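Local coordinates for protein 4-hydroxy-tetrahydrodipicolinate synthase (Methanocaldococcus jannaschii DSM 2661, PDB 2YXG) that probably condenses pyruvate with aspartate-beta-semialdehyde to give 4-hydroxy-tetrahydrodipicolinate, a step on the diaminopimelate route to lysine, at residues I27-I38 with V62-I73; N166-I174 with L190-K198. All blocks are in the same frame, centred on the assembly; numbering follows the deposited sequence.

Contact 1: I27-I38 with V62-I73; sequences INFLIENGVSGI and VVDVVNGRVQVI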
loop_
_atom_site.group_PDB
_atom_site.type_symbol
_atom_site.label_atom_id
_atom_site.label_comp_id
_atom_site.label_asym_id
_atom_site.label_seq_id
_atom_site.Cartn_x
_atom_site.Cartn_y
_atom_site.Cartn_z
ATOM N N ILE A 27 31.330 0.874 -21.825
ATOM C CA ILE A 27 30.726 0.082 -22.902
ATOM C C ILE A 27 31.544 -1.125 -23.298
ATOM O O ILE A 27 31.036 -2.261 -23.305
ATOM C CB ILE A 27 30.401 0.939 -24.108
ATOM C CG1 ILE A 27 29.327 1.953 -23.670
ATOM C CG2 ILE A 27 29.864 0.051 -25.265
ATOM C CD1 ILE A 27 28.935 2.986 -24.686
ATOM N N ASN A 28 32.808 -0.907 -23.599
ATOM C CA ASN A 28 33.691 -2.044 -23.962
ATOM C C ASN A 28 33.882 -3.045 -22.842
ATOM O O ASN A 28 33.940 -4.253 -23.104
ATOM C CB ASN A 28 35.062 -1.516 -24.407
ATOM C CG ASN A 28 35.002 -0.870 -25.738
ATOM O OD1 ASN A 28 35.634 0.168 -25.963
ATOM N ND2 ASN A 28 34.230 -1.472 -26.657
ATOM N N PHE A 29 33.984 -2.569 -21.597
ATOM C CA PHE A 29 33.981 -3.481 -20.455
ATOM C C PHE A 29 32.768 -4.445 -20.449
ATOM O O PHE A 29 32.912 -5.628 -20.241
ATOM C CB PHE A 29 34.053 -2.725 -19.132
ATOM C CG PHE A 29 33.922 -3.604 -17.912
ATOM C CD1 PHE A 29 34.919 -4.535 -17.579
ATOM C CD2 PHE A 29 32.827 -3.477 -17.064
ATOM C CE1 PHE A 29 34.822 -5.356 -16.372
ATOM C CE2 PHE A 29 32.712 -4.256 -15.880
ATOM C CZ PHE A 29 33.714 -5.204 -15.538
ATOM N N LEU A 30 31.577 -3.931 -20.693
ATOM C CA LEU A 30 30.382 -4.771 -20.647
ATOM C C LEU A 30 30.320 -5.706 -21.854
ATOM O O LEU A 30 29.948 -6.887 -21.738
ATOM C CB LEU A 30 29.175 -3.872 -20.614
ATOM C CG LEU A 30 29.195 -2.869 -19.447
ATOM C CD1 LEU A 30 28.101 -1.759 -19.599
ATOM C CD2 LEU A 30 29.087 -3.581 -18.049
ATOM N N ILE A 31 30.671 -5.172 -23.020
ATOM C CA ILE A 31 30.721 -6.005 -24.245
ATOM C C ILE A 31 31.730 -7.144 -24.082
ATOM O O ILE A 31 31.381 -8.271 -24.405
ATOM C CB ILE A 31 30.964 -5.183 -25.553
ATOM C CG1 ILE A 31 29.862 -4.113 -25.748
ATOM C CG2 ILE A 31 31.132 -6.154 -26.821
ATOM C CD1 ILE A 31 30.043 -3.207 -27.002
ATOM N N GLU A 32 32.925 -6.841 -23.561
ATOM C CA GLU A 32 33.994 -7.849 -23.315
ATOM C C GLU A 32 33.374 -8.985 -22.504
ATOM O O GLU A 32 33.676 -10.163 -22.689
ATOM C CB GLU A 32 35.210 -7.289 -22.475
ATOM C CG GLU A 32 36.128 -6.113 -23.056
ATOM C CD GLU A 32 37.012 -5.297 -21.963
ATOM O OE1 GLU A 32 37.323 -5.815 -20.850
ATOM O OE2 GLU A 32 37.401 -4.110 -22.230
ATOM N N ASN A 33 32.494 -8.610 -21.579
ATOM C CA ASN A 33 31.997 -9.563 -20.620
ATOM C C ASN A 33 30.725 -10.281 -21.031
ATOM O O ASN A 33 30.096 -10.973 -20.210
ATOM C CB ASN A 33 31.954 -8.926 -19.230
ATOM C CG ASN A 33 33.359 -8.787 -18.655
ATOM O OD1 ASN A 33 33.984 -7.702 -18.663
ATOM N ND2 ASN A 33 33.896 -9.907 -18.225
ATOM N N GLY A 34 30.339 -10.122 -22.306
ATOM C CA GLY A 34 29.315 -11.001 -22.857
ATOM C C GLY A 34 27.878 -10.548 -22.760
ATOM O O GLY A 34 26.987 -11.327 -23.083
ATOM N N VAL A 35 27.644 -9.285 -22.401
ATOM C CA VAL A 35 26.282 -8.729 -22.407
ATOM C C VAL A 35 25.600 -8.838 -23.808
ATOM O O VAL A 35 26.284 -8.855 -24.841
ATOM C CB VAL A 35 26.201 -7.257 -21.811
ATOM C CG1 VAL A 35 26.769 -7.201 -20.359
ATOM C CG2 VAL A 35 26.858 -6.202 -22.707
ATOM N N SER A 36 24.266 -8.940 -23.857
ATOM C CA SER A 36 23.538 -8.968 -25.162
ATOM C C SER A 36 23.332 -7.596 -25.810
ATOM O O SER A 36 23.128 -7.474 -27.028
ATOM C CB SER A 36 22.155 -9.575 -24.998
ATOM O OG SER A 36 22.258 -10.897 -24.591
ATOM N N GLY A 37 23.333 -6.567 -24.991
ATOM C CA GLY A 37 23.012 -5.240 -25.451
ATOM C C GLY A 37 23.149 -4.239 -24.312
ATOM O O GLY A 37 23.418 -4.611 -23.154
ATOM N N ILE A 38 22.949 -2.971 -24.670
ATOM C CA ILE A 38 23.120 -1.867 -23.769
ATOM C C ILE A 38 21.879 -0.966 -23.813
ATOM O O ILE A 38 21.390 -0.627 -24.874
ATOM C CB ILE A 38 24.430 -1.095 -24.137
ATOM C CG1 ILE A 38 25.632 -2.006 -23.786
ATOM C CG2 ILE A 38 24.488 0.282 -23.470
ATOM C CD1 ILE A 38 26.990 -1.323 -23.671
ATOM N N VAL A 62 26.908 6.040 -27.643
ATOM C CA VAL A 62 26.695 4.599 -27.420
ATOM C C VAL A 62 26.581 3.795 -28.754
ATOM O O VAL A 62 27.210 2.726 -28.916
ATOM C CB VAL A 62 25.472 4.351 -26.496
ATOM C CG1 VAL A 62 25.234 2.851 -26.315
ATOM C CG2 VAL A 62 25.749 4.990 -25.123
ATOM N N VAL A 63 25.743 4.292 -29.659
ATOM C CA VAL A 63 25.609 3.686 -31.012
ATOM C C VAL A 63 26.986 3.537 -31.677
ATOM O O VAL A 63 27.329 2.438 -32.112
ATOM C CB VAL A 63 24.648 4.490 -31.918
ATOM C CG1 VAL A 63 24.751 4.059 -33.409
ATOM C CG2 VAL A 63 23.237 4.363 -31.433
ATOM N N ASP A 64 27.763 4.627 -31.677
ATOM C CA ASP A 64 29.061 4.713 -32.373
ATOM C C ASP A 64 30.093 3.735 -31.756
ATOM O O ASP A 64 30.809 3.004 -32.473
ATOM C CB ASP A 64 29.604 6.182 -32.352
ATOM C CG ASP A 64 28.748 7.215 -33.241
ATOM O OD1 ASP A 64 27.716 6.885 -33.902
ATOM O OD2 ASP A 64 29.136 8.422 -33.292
ATOM N N VAL A 65 30.191 3.739 -30.420
ATOM C CA VAL A 65 31.152 2.905 -29.760
ATOM C C VAL A 65 30.736 1.469 -29.926
ATOM O O VAL A 65 31.556 0.613 -30.259
ATOM C CB VAL A 65 31.235 3.199 -28.245
ATOM C CG1 VAL A 65 32.033 2.042 -27.519
ATOM C CG2 VAL A 65 31.815 4.602 -27.989
ATOM N N VAL A 66 29.469 1.184 -29.678
ATOM C CA VAL A 66 29.007 -0.185 -29.822
ATOM C C VAL A 66 29.232 -0.689 -31.233
ATOM O O VAL A 66 29.716 -1.829 -31.413
ATOM C CB VAL A 66 27.532 -0.384 -29.427
ATOM C CG1 VAL A 66 27.038 -1.743 -29.921
ATOM C CG2 VAL A 66 27.337 -0.208 -27.877
ATOM N N ASN A 67 28.883 0.142 -32.222
ATOM C CA ASN A 67 29.212 -0.197 -33.614
ATOM C C ASN A 67 28.686 -1.573 -33.995
ATOM O O ASN A 67 29.426 -2.362 -34.547
ATOM C CB ASN A 67 30.753 -0.201 -33.848
ATOM C CG ASN A 67 31.137 -0.012 -35.351
ATOM O OD1 ASN A 67 32.217 -0.418 -35.769
ATOM N ND2 ASN A 67 30.247 0.596 -36.142
ATOM N N GLY A 68 27.413 -1.839 -33.702
ATOM C CA GLY A 68 26.748 -3.064 -34.090
ATOM C C GLY A 68 27.199 -4.355 -33.407
ATOM O O GLY A 68 26.676 -5.420 -33.748
ATOM N N ARG A 69 28.131 -4.292 -32.452
ATOM C CA ARG A 69 28.574 -5.526 -31.785
ATOM C C ARG A 69 27.469 -6.134 -30.909
ATOM O O ARG A 69 27.308 -7.360 -30.854
ATOM C CB ARG A 69 29.792 -5.280 -30.918
ATOM C CG ARG A 69 31.101 -5.269 -31.684
ATOM C CD ARG A 69 32.256 -4.874 -30.757
ATOM N NE ARG A 69 32.114 -3.471 -30.370
ATOM C CZ ARG A 69 32.737 -2.917 -29.334
ATOM N NH1 ARG A 69 33.561 -3.635 -28.576
ATOM N NH2 ARG A 69 32.552 -1.628 -29.073
ATOM N N VAL A 70 26.727 -5.261 -30.219
ATOM C CA VAL A 70 25.559 -5.695 -29.433
ATOM C C VAL A 70 24.366 -4.759 -29.694
ATOM O O VAL A 70 24.507 -3.715 -30.355
ATOM C CB VAL A 70 25.888 -5.840 -27.911
ATOM C CG1 VAL A 70 27.013 -6.810 -27.706
ATOM C CG2 VAL A 70 26.222 -4.508 -27.289
ATOM N N GLN A 71 23.182 -5.136 -29.222
ATOM C CA GLN A 71 22.006 -4.288 -29.447
ATOM C C GLN A 71 22.109 -3.033 -28.630
ATOM O O GLN A 71 22.645 -3.037 -27.522
ATOM C CB GLN A 71 20.722 -5.039 -29.140
ATOM C CG GLN A 71 20.607 -6.358 -29.934
ATOM C CD GLN A 71 19.731 -7.346 -29.216
ATOM O OE1 GLN A 71 20.220 -8.248 -28.529
ATOM N NE2 GLN A 71 18.425 -7.161 -29.330
ATOM N N VAL A 72 21.639 -1.942 -29.201
ATOM C CA VAL A 72 21.578 -0.660 -28.511
ATOM C C VAL A 72 20.127 -0.265 -28.336
ATOM O O VAL A 72 19.396 -0.093 -29.299
ATOM C CB VAL A 72 22.401 0.481 -29.226
ATOM C CG1 VAL A 72 22.189 1.807 -28.520
ATOM C CG2 VAL A 72 23.882 0.095 -29.293
ATOM N N ILE A 73 19.713 -0.152 -27.092
ATOM C CA ILE A 73 18.361 0.212 -26.786
ATOM C C ILE A 73 18.448 1.599 -26.195
ATOM O O ILE A 73 19.151 1.826 -25.177
ATOM C CB ILE A 73 17.757 -0.737 -25.758
ATOM C CG1 ILE A 73 17.950 -2.186 -26.222
ATOM C CG2 ILE A 73 16.260 -0.354 -25.403
ATOM C CD1 ILE A 73 17.499 -3.192 -25.207
#
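Ile27 reaches from helix 20-32 into a row of valines on helix 52-66. Its CB lies 3.9 Å from Val65 CG1. There the side chain divides: with CG1 anti to the carbonyl carbon (chi1 -64°), CG2 is anti to the backbone N and rests on Val66 CG2, at 3.6 Å, and Val65 CG1, while the CG1 branch extends until CD1 meets Val62 CG2 at 3.8 Å. One turn on, Ile31 CD1 stands 3.5 Å above the Arg69 guanidinium plane, over its centre. That group is fixed from within its own segment: NH2 donates to Val65 O (2.7 Å), nearly in the guanidinium plane, and NE to Val66 O, which also accepts from Arg69 N on its opposite face. Arg69 thus serves two carbonyls at the C-terminal end of helix 52-66.

Farther along both segments the backbones pair in parallel. Gln71 N uses an in-plane lone pair of Ser36 O, and Ile38 is held to this one strand by its N, to Gln71 O, and its O, from Ile73 N (2.8 Å, 174°). The helical segments 27-32 and 62-66 cross at -49°. Ile38 CG2, on strand 37-40, meets Val62 CG1 at 3.9 Å within the beta-alpha-beta unit 37-40, 52-66, 71-75.

Contact 2: N166-I174 with L190-K198; sequences NLSQVSELI and LPIIALGGK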
loop_
_atom_site.group_PDB
_atom_site.type_symbol
_atom_site.label_atom_id
_atom_site.label_comp_id
_atom_site.label_asym_id
_atom_site.label_seq_id
_atom_site.Cartn_x
_atom_site.Cartn_y
_atom_site.Cartn_z
ATOM N N ASN A 166 4.885 -7.892 -8.341
ATOM C CA ASN A 166 3.820 -8.898 -8.328
ATOM C C ASN A 166 3.940 -9.776 -9.568
ATOM O O ASN A 166 3.483 -9.399 -10.667
ATOM C CB ASN A 166 2.431 -8.256 -8.243
ATOM C CG ASN A 166 1.281 -9.267 -8.466
ATOM O OD1 ASN A 166 1.477 -10.488 -8.682
ATOM N ND2 ASN A 166 0.068 -8.745 -8.439
ATOM N N LEU A 167 4.515 -10.968 -9.371
ATOM C CA LEU A 167 4.908 -11.820 -10.483
ATOM C C LEU A 167 3.774 -12.517 -11.139
ATOM O O LEU A 167 3.937 -13.129 -12.185
ATOM C CB LEU A 167 5.968 -12.831 -10.079
ATOM C CG LEU A 167 7.307 -12.187 -9.679
ATOM C CD1 LEU A 167 8.433 -13.260 -9.562
ATOM C CD2 LEU A 167 7.705 -11.009 -10.568
ATOM N N SER A 168 2.590 -12.429 -10.586
ATOM C CA SER A 168 1.498 -12.930 -11.431
ATOM C C SER A 168 1.137 -11.958 -12.533
ATOM O O SER A 168 0.509 -12.374 -13.497
ATOM C CB SER A 168 0.272 -13.385 -10.662
ATOM O OG SER A 168 -0.331 -12.285 -10.153
ATOM N N GLN A 169 1.547 -10.690 -12.401
ATOM C CA GLN A 169 1.496 -9.839 -13.578
ATOM C C GLN A 169 2.408 -10.395 -14.691
ATOM O O GLN A 169 2.053 -10.324 -15.870
ATOM C CB GLN A 169 1.775 -8.360 -13.304
ATOM C CG GLN A 169 1.738 -7.527 -14.588
ATOM C CD GLN A 169 1.442 -6.083 -14.340
ATOM O OE1 GLN A 169 2.241 -5.191 -14.694
ATOM N NE2 GLN A 169 0.279 -5.813 -13.760
ATOM N N VAL A 170 3.557 -10.938 -14.308
ATOM C CA VAL A 170 4.437 -11.578 -15.253
ATOM C C VAL A 170 3.775 -12.843 -15.865
ATOM O O VAL A 170 3.891 -13.086 -17.082
ATOM C CB VAL A 170 5.874 -11.864 -14.663
ATOM C CG1 VAL A 170 6.619 -12.954 -15.475
ATOM C CG2 VAL A 170 6.714 -10.537 -14.537
ATOM N N SER A 171 3.034 -13.633 -15.079
ATOM C CA SER A 171 2.472 -14.767 -15.769
ATOM C C SER A 171 1.276 -14.430 -16.607
ATOM O O SER A 171 1.020 -15.102 -17.571
ATOM C CB SER A 171 2.344 -16.069 -14.951
ATOM O OG SER A 171 2.035 -15.858 -13.645
ATOM N N GLU A 172 0.576 -13.357 -16.268
ATOM C CA GLU A 172 -0.492 -12.831 -17.124
ATOM C C GLU A 172 0.050 -12.361 -18.455
ATOM O O GLU A 172 -0.576 -12.631 -19.480
ATOM C CB GLU A 172 -1.304 -11.739 -16.419
ATOM C CG GLU A 172 -1.859 -12.295 -15.060
ATOM C CD GLU A 172 -2.266 -11.261 -13.981
ATOM O OE1 GLU A 172 -2.286 -10.005 -14.214
ATOM O OE2 GLU A 172 -2.569 -11.741 -12.853
ATOM N N LEU A 173 1.193 -11.679 -18.451
ATOM C CA LEU A 173 1.877 -11.312 -19.691
ATOM C C LEU A 173 2.334 -12.539 -20.485
ATOM O O LEU A 173 2.158 -12.584 -21.714
ATOM C CB LEU A 173 3.072 -10.375 -19.462
ATOM C CG LEU A 173 2.750 -8.951 -18.934
ATOM C CD1 LEU A 173 3.976 -8.292 -18.353
ATOM C CD2 LEU A 173 2.132 -8.067 -20.021
ATOM N N ILE A 174 2.915 -13.530 -19.815
ATOM C CA ILE A 174 3.440 -14.642 -20.565
ATOM C C ILE A 174 2.250 -15.372 -21.176
ATOM O O ILE A 174 2.281 -15.733 -22.338
ATOM C CB ILE A 174 4.340 -15.584 -19.709
ATOM C CG1 ILE A 174 5.583 -14.830 -19.189
ATOM C CG2 ILE A 174 4.799 -16.823 -20.501
ATOM C CD1 ILE A 174 6.536 -14.482 -20.267
ATOM N N LEU A 190 15.930 -14.374 -11.872
ATOM C CA LEU A 190 15.795 -15.833 -11.842
ATOM C C LEU A 190 14.311 -16.347 -11.788
ATOM O O LEU A 190 13.906 -17.151 -12.638
ATOM C CB LEU A 190 16.685 -16.424 -10.744
ATOM C CG LEU A 190 16.779 -17.925 -10.534
ATOM C CD1 LEU A 190 17.911 -18.204 -9.576
ATOM C CD2 LEU A 190 15.498 -18.391 -9.911
ATOM N N PRO A 191 13.490 -15.879 -10.812
ATOM C CA PRO A 191 12.096 -16.327 -10.897
ATOM C C PRO A 191 11.301 -15.841 -12.148
ATOM O O PRO A 191 10.483 -16.598 -12.707
ATOM C CB PRO A 191 11.486 -15.818 -9.597
ATOM C CG PRO A 191 12.316 -14.717 -9.164
ATOM C CD PRO A 191 13.713 -15.024 -9.637
ATOM N N ILE A 192 11.571 -14.636 -12.630
ATOM C CA ILE A 192 10.963 -14.213 -13.917
ATOM C C ILE A 192 11.313 -15.117 -15.147
ATOM O O ILE A 192 10.465 -15.443 -15.936
ATOM C CB ILE A 192 11.180 -12.672 -14.175
ATOM C CG1 ILE A 192 10.363 -11.853 -13.137
ATOM C CG2 ILE A 192 10.850 -12.292 -15.652
ATOM C CD1 ILE A 192 10.603 -10.338 -13.170
ATOM N N ILE A 193 12.548 -15.558 -15.273
ATOM C CA ILE A 193 12.947 -16.506 -16.343
ATOM C C ILE A 193 12.303 -17.892 -16.210
ATOM O O ILE A 193 11.876 -18.494 -17.212
ATOM C CB ILE A 193 14.474 -16.595 -16.448
ATOM C CG1 ILE A 193 15.071 -15.231 -16.860
ATOM C CG2 ILE A 193 14.883 -17.620 -17.433
ATOM C CD1 ILE A 193 16.625 -15.190 -16.686
ATOM N N ALA A 194 12.199 -18.364 -14.964
ATOM C CA ALA A 194 11.468 -19.593 -14.651
ATOM C C ALA A 194 10.031 -19.515 -15.151
ATOM O O ALA A 194 9.465 -20.513 -15.638
ATOM C CB ALA A 194 11.501 -19.873 -13.128
ATOM N N LEU A 195 9.447 -18.320 -15.036
ATOM C CA LEU A 195 8.086 -18.111 -15.459
ATOM C C LEU A 195 8.001 -18.009 -16.977
ATOM O O LEU A 195 6.896 -18.041 -17.505
ATOM C CB LEU A 195 7.484 -16.858 -14.824
ATOM C CG LEU A 195 6.905 -17.068 -13.420
ATOM C CD1 LEU A 195 6.587 -15.696 -12.721
ATOM C CD2 LEU A 195 5.650 -17.991 -13.424
ATOM N N GLY A 196 9.152 -17.903 -17.635
ATOM C CA GLY A 196 9.281 -17.790 -19.107
ATOM C C GLY A 196 9.816 -16.451 -19.641
ATOM O O GLY A 196 9.746 -16.181 -20.855
ATOM N N GLY A 197 10.304 -15.568 -18.754
ATOM C CA GLY A 197 10.928 -14.343 -19.249
ATOM C C GLY A 197 12.226 -14.710 -19.992
ATOM O O GLY A 197 12.805 -15.779 -19.755
ATOM N N LYS A 198 12.742 -13.785 -20.794
ATOM C CA LYS A 198 13.868 -14.054 -21.637
ATOM C C LYS A 198 15.123 -13.300 -21.346
ATOM O O LYS A 198 16.084 -13.453 -22.085
ATOM C CB LYS A 198 13.486 -13.738 -23.082
ATOM C CG LYS A 198 12.344 -14.553 -23.568
ATOM C CD LYS A 198 12.661 -16.018 -23.460
ATOM C CE LYS A 198 11.498 -16.863 -24.051
ATOM N NZ LYS A 198 12.055 -18.175 -24.375
#
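Leu167 spreads its two methyls over the first turn of the facing segment: CD1 rests on the Pro191 ring at CB (4.0 Å), and CD2 meets Ile192 CG1 at 3.8 Å, the two side chains crossing at about a right angle. Its CG lies anti to its own carbonyl carbon (chi1 -65°), which carries the fork across while CB stays against Leu195 CD1. An alanine here would keep that CB but is likely to open a gap beside Pro191 and Ile192, where both methyls had been.

A turn later Val170 divides likewise. CG2 touches Ile192 CG1 and CG1 touches Leu195 CD1 (3.9 Å), so the valine sits between the two. Leu195 CD1 also reaches Leu167 O at 3.7 Å, and its CD2 lies 4.1 Å from Ser171 CB. Farther along, Ile174 meets backbone, with CG2 by Leu195 O and CD1 3.7 Å from Gly196 O. Here helix 189-194 finishes in a Schellman motif: Gly196 has positive phi (113°), with Gly196 N bonded to Ile193 O and Gly197 N to Ile192 O. A CB on Gly196 would be jammed against Leu195 O and tight against Ile174 CG2.

No hydrogen bond crosses the interface. Asn166 OD1 instead caps its own helix, accepting from Ser168 N (2.9 Å) and Ser168 OG on one face of its plane. Tyr232 OH of the second subunit is hydrogen-bonded to Leu195 O, and Pro191 of that subunit packs on Pro191 of this one. This apolar packing of successive helices on the outside of a TIM barrel thus continues into a subunit interface of the homotetramer.

Overall arrangement
After strand 4-7 the chain passes through helix 20-32 and strand 37-40, then helix 52-66 and strand 71-75. Contact 1 closes that loop, its segments 24 residues apart at their nearest ends. The chain then runs through strands 98-102, 129-133 and 157-162 before 166-174 opens contact 2, which closes the shorter excursion through strand 180-183. The two loops are therefore in series and neither nest nor cross. The centres of contact 1 and contact 2 lie about 26 Å apart, and they do not touch. Contact 1 joins strands as well as helices and meets no other subunit; contact 2 joins two helices and the turns at their ends, beside a second subunit. Both tie together elements that follow one another round the same barrel.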